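Local coordinates for methyl-accepting chemotaxis protein, putative (Geobacter sulfurreducens, PDB 3OOV) that probably senses a chemical signal through its GAF domain and passes it on to the chemotaxis machinery, at residues A[73-78]-A[115-120]. Sequence-based numbering, arbitrary orientation.
Sequences GGVITK and FVICPI
In this GAF domain, a central antiparallel sheet carries the short helix 74-82 on one face and the long helix 143-167 on the other, and here Val-75 and Ile-76 of the short helix pack against Phe-115 and Ile-117 of strand 115-122. No hydrogen bond joins the two segments; apolar side chains make the whole contact. Helix and strand run in roughly the same direction, their segment axes 29° apart and 8.7 Å from each other at closest approach, and Ile-76 lies beside Ile-117 with a CA-CA distance of 6.5 Å. Alternation along the strand turns Phe-115 and Ile-117 to the short helix, whereas Cys-118, from the other face, meets Ile-149 and Ala-153 of helix 143-167.

Two glycines, Gly-73 and Gly-74, lie just ahead of Val-75. Gly-74 has a positive phi, 38°, easily tolerated without a side chain, and Thr-77 OG1 lies close over Gly-73, which has no side chain, and hydrogen-bonds to Asp-70 O. The turn brings Val-75, compact and branched at CB, over the sheet, where it also touches Tyr-86 of the neighbouring strand 86-88. Ile-117, longer than valine and branched at CB, lies between Ile-76 and strand 125-133, where both isoleucines reach Val-129. Their side chains cross at about a right angle, Ile-76 CG1 resting 3.9 Å from Ile-117 CD1. The flat ring of Phe-115 extends the apolar surface beyond Ile-117, with a bound glycerol close by. Its CG sits between backbone N and carbonyl carbon (chi1 51°), which holds the ring out toward the helix, its side chain and that of Val-75 coming from opposite directions. There a single methyl, Val-75 CG1, approaches the ring obliquely, 3.4 Å from Phe-115 CE1 and 3.5 Å from Phe-115 CZ.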
ATOM      1  N   GLY A  73      -6.530  -3.374  16.945  1.00 16.27           N
ATOM      2  CA  GLY A  73      -5.353  -3.822  16.226  1.00 16.36           C
ATOM      3  C   GLY A  73      -4.858  -2.729  15.318  1.00 16.92           C
ATOM      4  O   GLY A  73      -3.986  -2.985  14.489  1.00 18.08           O
ATOM      5  N   GLY A  74      -5.415  -1.520  15.445  1.00 16.54           N
ATOM      6  CA  GLY A  74      -4.991  -0.381  14.606  1.00 15.41           C
ATOM      7  C   GLY A  74      -4.682  -0.770  13.147  1.00 15.80           C
ATOM      8  O   GLY A  74      -5.570  -1.173  12.367  1.00 15.34           O
ATOM      9  N   VAL A  75      -3.430  -0.605  12.751  1.00 15.45           N
ATOM     10  CA  VAL A  75      -3.077  -0.736  11.370  1.00 16.20           C
ATOM     11  C   VAL A  75      -2.928  -2.208  10.963  1.00 15.63           C
ATOM     12  O   VAL A  75      -2.918  -2.538   9.804  1.00 15.67           O
ATOM     13  CB  VAL A  75      -1.768   0.069  11.064  1.00 17.97           C
ATOM     14  CG1 VAL A  75      -0.578  -0.491  11.872  1.00 17.54           C
ATOM     15  CG2 VAL A  75      -1.463   0.011   9.595  1.00 21.50           C
ATOM     16  N   ILE A  76      -2.741  -3.108  11.926  1.00 16.08           N
ATOM     17  CA  ILE A  76      -2.751  -4.512  11.579  1.00 15.88           C
ATOM     18  C   ILE A  76      -4.133  -4.935  11.083  1.00 15.23           C
ATOM     19  O   ILE A  76      -4.269  -5.596  10.057  1.00 14.65           O
ATOM     20  CB  ILE A  76      -2.296  -5.410  12.762  1.00 16.67           C
ATOM     21  CG1 ILE A  76      -0.781  -5.212  12.990  1.00 17.25           C
ATOM     22  CG2 ILE A  76      -2.590  -6.894  12.460  1.00 17.16           C
ATOM     23  CD1 ILE A  76      -0.260  -5.729  14.316  1.00 13.08           C
ATOM     24  N   THR A  77      -5.151  -4.557  11.825  1.00 15.45           N
ATOM     25  CA  THR A  77      -6.518  -4.790  11.357  1.00 16.60           C
ATOM     26  C   THR A  77      -6.791  -4.132   9.993  1.00 15.86           C
ATOM     27  O   THR A  77      -7.485  -4.726   9.131  1.00 16.33           O
ATOM     28  CB  THR A  77      -7.497  -4.212  12.400  1.00 15.98           C
ATOM     29  OG1 THR A  77      -7.293  -4.946  13.593  1.00 14.42           O
ATOM     30  CG2 THR A  77      -9.004  -4.361  11.948  1.00 16.96           C
ATOM     31  N   LYS A  78      -6.291  -2.910   9.793  1.00 15.51           N
ATOM     32  CA  LYS A  78      -6.527  -2.251   8.475  1.00 16.06           C
ATOM     33  C   LYS A  78      -5.861  -2.961   7.377  1.00 16.12           C
ATOM     34  O   LYS A  78      -6.450  -3.065   6.276  1.00 16.96           O
ATOM     35  CB  LYS A  78      -6.126  -0.787   8.465  1.00 16.05           C
ATOM     36  CG  LYS A  78      -7.110   0.079   9.207  1.00 17.60           C
ATOM     37  CD  LYS A  78      -6.428   1.205   9.969  1.00 26.16           C
ATOM     38  CE  LYS A  78      -5.961   2.257   9.003  1.00 28.44           C
ATOM     39  NZ  LYS A  78      -7.195   2.776   8.227  1.00 36.01           N
ATOM     40  N   PHE A 115       7.353   0.196  10.970  1.00 16.20           N
ATOM     41  CA  PHE A 115       7.158  -1.159  10.510  1.00 15.82           C
ATOM     42  C   PHE A 115       6.463  -1.209   9.174  1.00 14.32           C
ATOM     43  O   PHE A 115       5.862  -0.221   8.744  1.00 14.33           O
ATOM     44  CB  PHE A 115       6.287  -1.926  11.532  1.00 16.67           C
ATOM     45  CG  PHE A 115       5.018  -1.181  11.895  1.00 17.47           C
ATOM     46  CD1 PHE A 115       3.921  -1.198  11.029  1.00 17.47           C
ATOM     47  CD2 PHE A 115       4.972  -0.372  13.022  1.00 16.25           C
ATOM     48  CE1 PHE A 115       2.768  -0.469  11.365  1.00 14.55           C
ATOM     49  CE2 PHE A 115       3.848   0.394  13.355  1.00 17.84           C
ATOM     50  CZ  PHE A 115       2.731   0.343  12.499  1.00 17.11           C
ATOM     51  N   VAL A 116       6.478  -2.389   8.594  1.00 12.56           N
ATOM     52  CA  VAL A 116       5.603  -2.777   7.459  1.00 11.97           C
ATOM     53  C   VAL A 116       4.687  -3.926   7.849  1.00 12.88           C
ATOM     54  O   VAL A 116       5.141  -4.971   8.474  1.00 12.70           O
ATOM     55  CB  VAL A 116       6.503  -3.327   6.330  1.00 13.34           C
ATOM     56  CG1 VAL A 116       5.691  -4.061   5.233  1.00 14.38           C
ATOM     57  CG2 VAL A 116       7.383  -2.123   5.694  1.00 10.72           C
ATOM     58  N   ILE A 117       3.413  -3.772   7.511  1.00 13.33           N
ATOM     59  CA  ILE A 117       2.421  -4.893   7.626  1.00 13.08           C
ATOM     60  C   ILE A 117       1.987  -5.251   6.212  1.00 13.96           C
ATOM     61  O   ILE A 117       1.611  -4.377   5.408  1.00 12.46           O
ATOM     62  CB  ILE A 117       1.149  -4.518   8.391  1.00 11.91           C
ATOM     63  CG1 ILE A 117       1.397  -3.540   9.567  1.00 12.83           C
ATOM     64  CG2 ILE A 117       0.360  -5.820   8.744  1.00 10.25           C
ATOM     65  CD1 ILE A 117       2.278  -4.169  10.802  1.00 10.56           C
ATOM     66  N   CYS A 118       2.016  -6.541   5.937  1.00 14.04           N
ATOM     67  CA  CYS A 118       1.798  -7.053   4.603  1.00 14.75           C
ATOM     68  C   CYS A 118       0.766  -8.207   4.716  1.00 14.55           C
ATOM     69  O   CYS A 118       0.924  -9.068   5.554  1.00 16.19           O
ATOM     70  CB  CYS A 118       3.112  -7.516   4.012  1.00 12.53           C
ATOM     71  SG  CYS A 118       2.857  -8.389   2.461  1.00 19.26           S
ATOM     72  N   PRO A 119      -0.319  -8.163   3.943  1.00 15.18           N
ATOM     73  CA  PRO A 119      -1.395  -9.163   4.116  1.00 14.92           C
ATOM     74  C   PRO A 119      -0.942 -10.469   3.478  1.00 16.21           C
ATOM     75  O   PRO A 119      -0.148 -10.435   2.543  1.00 16.06           O
ATOM     76  CB  PRO A 119      -2.564  -8.570   3.313  1.00 15.09           C
ATOM     77  CG  PRO A 119      -1.828  -7.778   2.114  1.00 14.41           C
ATOM     78  CD  PRO A 119      -0.564  -7.235   2.808  1.00 15.73           C
ATOM     79  N   ILE A 120      -1.388 -11.603   4.007  1.00 15.18           N
ATOM     80  CA  ILE A 120      -1.192 -12.881   3.323  1.00 15.97           C
ATOM     81  C   ILE A 120      -2.531 -13.142   2.630  1.00 17.18           C
ATOM     82  O   ILE A 120      -3.565 -13.179   3.274  1.00 14.87           O
ATOM     83  CB  ILE A 120      -0.885 -14.000   4.339  1.00 15.29           C
ATOM     84  CG1 ILE A 120       0.445 -13.658   5.098  1.00 13.96           C
ATOM     85  CG2 ILE A 120      -0.850 -15.401   3.585  1.00 15.80           C
ATOM     86  CD1 ILE A 120       0.594 -14.375   6.450  1.00  6.43           C
TER